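Local coordinates for protein AmbC (Sorangium cellulosum, PDB 5O15) that catalyses, probably, both the dehydration of a polyketide intermediate and its closure into an oxygen heterocycle during ambruticin biosynthesis, as a dehydratase-cyclase domain with a double hotdog fold, at residues A[152-157]-A[189-194]; A[158-163]-A[183-188]. All coordinates share one frame; numbering follows the deposited sequence.

Both contacts lie at one end of the double hotdog, their centres each about 21 Å from the centre of the chain and about 7 Å from each other. Interaction 1 is partly buried and works through side chains: residues 152-157, a loop without regular structure, lay an indole and a proline on strand 189-195. Interaction 2 lies at the surface and works mainly through the backbone, pairing the short outermost strand 158-160 with strand 180-186. Strands 180-186 and 189-195 are sheet neighbours, joined by Tyr191 N to Trp184 O at 2.8 Å, and Trp184, which also packs against Trp152 and Pro153, touches both contacts.

Interaction 1: A[152-157]-A[189-194]; sequences WPPAGA and SIYADL
Trp152 supplies the polar part of this contact through its indole nitrogen. Trp152 NE1 donates to Asp193 OD2 at 3.0 Å, with an N-H...O angle of 162°. OD2 lies near the indole plane at the ring edge; the N-H meets this oxygen on its syn side but tilted well out of the carboxylate plane, which is itself well turned from the ring. Arg256 makes a salt bridge with Asp193 OD1 and a cation-pi contact with Trp152, so the negative charge of the carboxylate is probably favoured. Aspartate suits the place because its two oxygens let one carboxylate take the indole N-H on OD2 and Arg256 on OD1.

The apolar contacts are made by the far end of the indole and by Pro154. With CG anti to the backbone N (chi1 -179°), the indole reaches across to the strand, far end first, and Trp152 CH2 rests 3.7 Å from Tyr191 CB. The Trp152 and Tyr191 rings are nearly perpendicular, at 86°, in an oblique pairing with centroids 6.0 Å apart. Pro154 makes a CH-pi contact: its CG sits over the centre of one face of the Tyr191 ring, 3.6 Å from the centroid. The rigid pyrrolidine suits a flat phenol whose OH is tied to Arg258. At the indole edge, Trp152 CZ2 approaches Ala192 O at 3.7 Å.

An alanine in place of Trp152 would probably leave Asp193 OD2 without its indole donor and open a gap beside Tyr191 CB.

A cis peptide bond before Pro153 bends the loop between these two anchors, and a type II turn from Pro154 to Ala157, with Gly156 at positive phi, carries the chain on into strand 158-160. The arrangement is a loop packed by aromatic and proline residues over one face of a hotdog-sheet strand, whose Ala192 side faces helix 211-225.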
loop_
_atom_site.group_PDB
_atom_site.type_symbol
_atom_site.label_atom_id
_atom_site.label_comp_id
_atom_site.label_asym_id
_atom_site.label_seq_id
_atom_site.Cartn_x
_atom_site.Cartn_y
_atom_site.Cartn_z
ATOM N N TRP A 152 -9.620 4.050 23.795
ATOM C CA TRP A 152 -9.033 3.267 22.726
ATOM C C TRP A 152 -8.934 1.836 23.220
ATOM O O TRP A 152 -8.280 1.592 24.235
ATOM C CB TRP A 152 -7.656 3.784 22.351
ATOM C CG TRP A 152 -7.073 2.987 21.225
ATOM C CD1 TRP A 152 -6.118 2.032 21.326
ATOM C CD2 TRP A 152 -7.449 3.034 19.855
ATOM N NE1 TRP A 152 -5.840 1.504 20.099
ATOM C CE2 TRP A 152 -6.642 2.109 19.171
ATOM C CE3 TRP A 152 -8.374 3.790 19.136
ATOM C CZ2 TRP A 152 -6.729 1.916 17.790
ATOM C CZ3 TRP A 152 -8.463 3.613 17.773
ATOM C CH2 TRP A 152 -7.630 2.681 17.107
ATOM N N PRO A 153 -9.560 0.864 22.554
ATOM C CA PRO A 153 -10.363 1.053 21.343
ATOM C C PRO A 153 -11.655 1.806 21.661
ATOM O O PRO A 153 -12.002 2.001 22.825
ATOM C CB PRO A 153 -10.673 -0.377 20.914
ATOM C CG PRO A 153 -10.709 -1.116 22.170
ATOM C CD PRO A 153 -9.579 -0.538 22.992
ATOM N N PRO A 154 -12.360 2.260 20.629
ATOM C CA PRO A 154 -13.659 2.899 20.865
ATOM C C PRO A 154 -14.589 1.983 21.656
ATOM O O PRO A 154 -14.475 0.751 21.616
ATOM C CB PRO A 154 -14.191 3.159 19.448
ATOM C CG PRO A 154 -12.959 3.239 18.605
ATOM C CD PRO A 154 -12.034 2.211 19.193
ATOM N N ALA A 155 -15.526 2.600 22.380
ATOM C CA ALA A 155 -16.469 1.849 23.202
ATOM C C ALA A 155 -17.233 0.817 22.376
ATOM O O ALA A 155 -17.598 1.054 21.223
ATOM C CB ALA A 155 -17.453 2.802 23.895
ATOM N N GLY A 156 -17.503 -0.329 22.995
ATOM C CA GLY A 156 -18.250 -1.387 22.357
ATOM C C GLY A 156 -17.435 -2.275 21.452
ATOM O O GLY A 156 -18.008 -3.121 20.759
ATOM N N ALA A 157 -16.121 -2.101 21.413
ATOM C CA ALA A 157 -15.302 -2.858 20.494
ATOM C C ALA A 157 -15.118 -4.291 20.969
ATOM O O ALA A 157 -15.071 -4.576 22.166
ATOM C CB ALA A 157 -13.951 -2.169 20.375
ATOM N N SER A 189 -16.327 -1.464 11.225
ATOM C CA SER A 189 -15.081 -0.737 11.414
ATOM C C SER A 189 -14.082 -1.569 12.197
ATOM O O SER A 189 -14.386 -2.046 13.297
ATOM C CB SER A 189 -15.342 0.563 12.164
ATOM O OG SER A 189 -16.113 1.425 11.349
ATOM N N ILE A 190 -12.892 -1.712 11.642
ATOM C CA ILE A 190 -11.752 -2.313 12.315
ATOM C C ILE A 190 -10.846 -1.196 12.793
ATOM O O ILE A 190 -10.488 -0.303 12.015
ATOM C CB ILE A 190 -10.997 -3.270 11.390
ATOM C CG1 ILE A 190 -11.942 -4.366 10.877
ATOM C CG2 ILE A 190 -9.804 -3.852 12.097
ATOM C CD1 ILE A 190 -12.469 -5.279 11.930
ATOM N N TYR A 191 -10.484 -1.228 14.070
ATOM C CA TYR A 191 -9.582 -0.280 14.684
ATOM C C TYR A 191 -8.298 -1.013 15.026
ATOM O O TYR A 191 -8.354 -2.116 15.584
ATOM C CB TYR A 191 -10.217 0.318 15.952
ATOM C CG TYR A 191 -11.415 1.170 15.610
ATOM C CD1 TYR A 191 -11.216 2.447 15.151
ATOM C CD2 TYR A 191 -12.714 0.693 15.677
ATOM C CE1 TYR A 191 -12.272 3.251 14.789
ATOM C CE2 TYR A 191 -13.798 1.498 15.301
ATOM C CZ TYR A 191 -13.559 2.779 14.865
ATOM O OH TYR A 191 -14.592 3.617 14.472
ATOM N N ALA A 192 -7.144 -0.436 14.731
ATOM C CA ALA A 192 -5.900 -1.158 14.961
ATOM C C ALA A 192 -4.766 -0.228 15.325
ATOM O O ALA A 192 -4.707 0.922 14.875
ATOM C CB ALA A 192 -5.528 -2.009 13.743
ATOM N N ASP A 193 -3.836 -0.764 16.132
ATOM C CA ASP A 193 -2.523 -0.175 16.351
ATOM C C ASP A 193 -1.546 -0.830 15.387
ATOM O O ASP A 193 -1.389 -2.058 15.406
ATOM C CB ASP A 193 -2.076 -0.403 17.793
ATOM C CG ASP A 193 -2.891 0.379 18.773
ATOM O OD1 ASP A 193 -2.961 1.615 18.660
ATOM O OD2 ASP A 193 -3.437 -0.187 19.727
ATOM N N LEU A 194 -0.882 -0.005 14.571
ATOM C CA LEU A 194 0.061 -0.444 13.550
ATOM C C LEU A 194 1.452 0.049 13.920
ATOM O O LEU A 194 1.620 1.190 14.342
ATOM C CB LEU A 194 -0.306 0.130 12.185
ATOM C CG LEU A 194 -1.752 -0.054 11.723
ATOM C CD1 LEU A 194 -1.916 0.521 10.317
ATOM C CD2 LEU A 194 -2.220 -1.498 11.759
#

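Interaction 2: A[158-163]-A[183-188]; sequences EPVDVT and AWRVGR
Val162 meets Ala183 because of how its methyls are turned: Val162 CG1 stands anti to its own carbonyl carbon (chi1 -55°) and reaches Ala183 CB at 3.7 Å. Val160 comes to the same methyl through its branch carbon, Val160 CB lying 4.0 Å from Ala183 CB, while its CG2, set beside the backbone N, lies over the backbone of Trp184. The frame is an antiparallel edge pairing, in which strand 158-160 borders strand 180-186 at one end of the double hotdog fold.

Glu158 and Arg185 form a hydrogen-bonded pair. Glu158 N gives to Arg185 O at 2.8 Å, nearly straight at 170°, and Arg185 N returns a bond to Glu158 O that lies in the carbonyl plane. Both side chains start on the face that also bears Val160 and Ala183, but their charged ends lead away from the contact, as befits long polar residues at a surface. Farther along, Val160 N donates to Ala183 O from above the carbonyl plane. Pro159, lacking an N-H, suits the intervening non-hydrogen-bonded position opposite Trp184, where Pro159 CA lies 3.5 Å from Trp184 CD1. The small Ala183 lets both valines close in on its methyl.

At Val160 and Ala183 the direct pairing is incomplete: the two carbonyl oxygens, both acceptors, do not bond, and a water links Val160 O to Ala183 N. An Asx turn follows, in which Asp161 OD1 accepts from both Thr163 N and OG1. At the other end, where Gly187 has positive phi, the guanidinium grips one backbone oxygen side-on, Arg185 NE at 3.3 Å and Arg185 NH2 at 3.2 Å from Gly187 O.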
loop_
_atom_site.group_PDB
_atom_site.type_symbol
_atom_site.label_atom_id
_atom_site.label_comp_id
_atom_site.label_asym_id
_atom_site.label_seq_id
_atom_site.Cartn_x
_atom_site.Cartn_y
_atom_site.Cartn_z
ATOM N N GLU A 158 -15.052 -5.201 20.019
ATOM C CA GLU A 158 -14.701 -6.572 20.318
ATOM C C GLU A 158 -13.289 -6.839 19.825
ATOM O O GLU A 158 -12.925 -6.367 18.745
ATOM C CB GLU A 158 -15.660 -7.538 19.615
ATOM C CG GLU A 158 -16.986 -7.687 20.320
ATOM C CD GLU A 158 -16.850 -8.456 21.628
ATOM O OE1 GLU A 158 -15.895 -9.253 21.749
ATOM O OE2 GLU A 158 -17.684 -8.270 22.538
ATOM N N PRO A 159 -12.461 -7.541 20.577
ATOM C CA PRO A 159 -11.087 -7.790 20.128
ATOM C C PRO A 159 -11.033 -8.648 18.877
ATOM O O PRO A 159 -11.829 -9.577 18.704
ATOM C CB PRO A 159 -10.444 -8.510 21.315
ATOM C CG PRO A 159 -11.319 -8.278 22.413
ATOM C CD PRO A 159 -12.691 -8.072 21.929
ATOM N N VAL A 160 -10.050 -8.350 18.038
ATOM C CA VAL A 160 -9.610 -9.223 16.967
ATOM C C VAL A 160 -8.266 -9.780 17.414
ATOM O O VAL A 160 -7.331 -9.014 17.664
ATOM C CB VAL A 160 -9.481 -8.447 15.653
ATOM C CG1 VAL A 160 -8.895 -9.336 14.574
ATOM C CG2 VAL A 160 -10.838 -7.896 15.217
ATOM N N ASP A 161 -8.153 -11.093 17.515
ATOM C CA ASP A 161 -6.921 -11.688 18.022
ATOM C C ASP A 161 -5.897 -11.684 16.890
ATOM O O ASP A 161 -5.937 -12.520 15.989
ATOM C CB ASP A 161 -7.196 -13.100 18.507
ATOM C CG ASP A 161 -5.971 -13.775 19.028
ATOM O OD1 ASP A 161 -4.873 -13.190 19.029
ATOM O OD2 ASP A 161 -6.115 -14.925 19.488
ATOM N N VAL A 162 -4.952 -10.753 16.945
ATOM C CA VAL A 162 -3.997 -10.631 15.843
ATOM C C VAL A 162 -2.945 -11.725 15.882
ATOM O O VAL A 162 -2.209 -11.878 14.904
ATOM C CB VAL A 162 -3.383 -9.223 15.786
ATOM C CG1 VAL A 162 -4.483 -8.186 15.701
ATOM C CG2 VAL A 162 -2.479 -8.990 16.981
ATOM N N THR A 163 -2.871 -12.501 16.969
ATOM C CA THR A 163 -1.962 -13.631 17.035
ATOM C C THR A 163 -2.584 -14.913 16.495
ATOM O O THR A 163 -1.872 -15.902 16.310
ATOM C CB THR A 163 -1.512 -13.867 18.500
ATOM O OG1 THR A 163 -2.590 -14.429 19.257
ATOM C CG2 THR A 163 -1.099 -12.563 19.172
ATOM N N ALA A 183 -5.872 -5.145 17.465
ATOM C CA ALA A 183 -6.995 -4.742 16.628
ATOM C C ALA A 183 -8.302 -5.122 17.319
ATOM O O ALA A 183 -8.363 -6.057 18.128
ATOM C CB ALA A 183 -6.899 -5.383 15.238
ATOM N N TRP A 184 -9.360 -4.422 16.954
ATOM C CA TRP A 184 -10.700 -4.604 17.476
ATOM C C TRP A 184 -11.685 -4.246 16.378
ATOM O O TRP A 184 -11.332 -3.597 15.387
ATOM C CB TRP A 184 -10.978 -3.665 18.641
ATOM C CG TRP A 184 -10.029 -3.755 19.785
ATOM C CD1 TRP A 184 -10.232 -4.444 20.936
ATOM C CD2 TRP A 184 -8.739 -3.130 19.910
ATOM N NE1 TRP A 184 -9.157 -4.278 21.785
ATOM C CE2 TRP A 184 -8.222 -3.491 21.166
ATOM C CE3 TRP A 184 -7.982 -2.289 19.081
ATOM C CZ2 TRP A 184 -6.991 -3.033 21.631
ATOM C CZ3 TRP A 184 -6.746 -1.831 19.542
ATOM C CH2 TRP A 184 -6.266 -2.212 20.814
ATOM N N ARG A 185 -12.943 -4.600 16.572
ATOM C CA ARG A 185 -13.978 -4.231 15.636
ATOM C C ARG A 185 -15.205 -3.693 16.340
ATOM O O ARG A 185 -15.574 -4.147 17.424
ATOM C CB ARG A 185 -14.320 -5.373 14.733
ATOM C CG ARG A 185 -15.080 -6.492 15.301
ATOM C CD ARG A 185 -15.184 -7.571 14.217
ATOM N NE ARG A 185 -15.683 -6.984 12.975
ATOM C CZ ARG A 185 -15.341 -7.353 11.740
ATOM N NH1 ARG A 185 -14.472 -8.341 11.522
ATOM N NH2 ARG A 185 -15.874 -6.709 10.707
ATOM N N VAL A 186 -15.797 -2.682 15.719
ATOM C CA VAL A 186 -17.136 -2.202 16.049
ATOM C C VAL A 186 -17.906 -2.320 14.746
ATOM O O VAL A 186 -17.740 -1.482 13.842
ATOM C CB VAL A 186 -17.149 -0.758 16.567
ATOM C CG1 VAL A 186 -18.549 -0.375 17.016
ATOM C CG2 VAL A 186 -16.163 -0.568 17.701
ATOM N N GLY A 187 -18.690 -3.382 14.603
ATOM C CA GLY A 187 -19.459 -3.538 13.378
ATOM C C GLY A 187 -18.521 -3.638 12.184
ATOM O O GLY A 187 -17.590 -4.453 12.167
ATOM N N ARG A 188 -18.741 -2.788 11.168
ATOM C CA ARG A 188 -17.950 -2.774 9.938
ATOM C C ARG A 188 -16.618 -2.068 10.083
ATOM O O ARG A 188 -15.867 -2.011 9.107
ATOM C CB ARG A 188 -18.716 -2.060 8.808
ATOM C CG ARG A 188 -20.056 -2.676 8.459
ATOM C CD ARG A 188 -20.693 -2.031 7.225
ATOM N NE ARG A 188 -21.010 -0.614 7.431
ATOM C CZ ARG A 188 -20.404 0.410 6.831
ATOM N NH1 ARG A 188 -19.435 0.208 5.946
ATOM N NH2 ARG A 188 -20.787 1.651 7.104
HETATM O O HOH W 1 -5.978 -7.357 19.379
#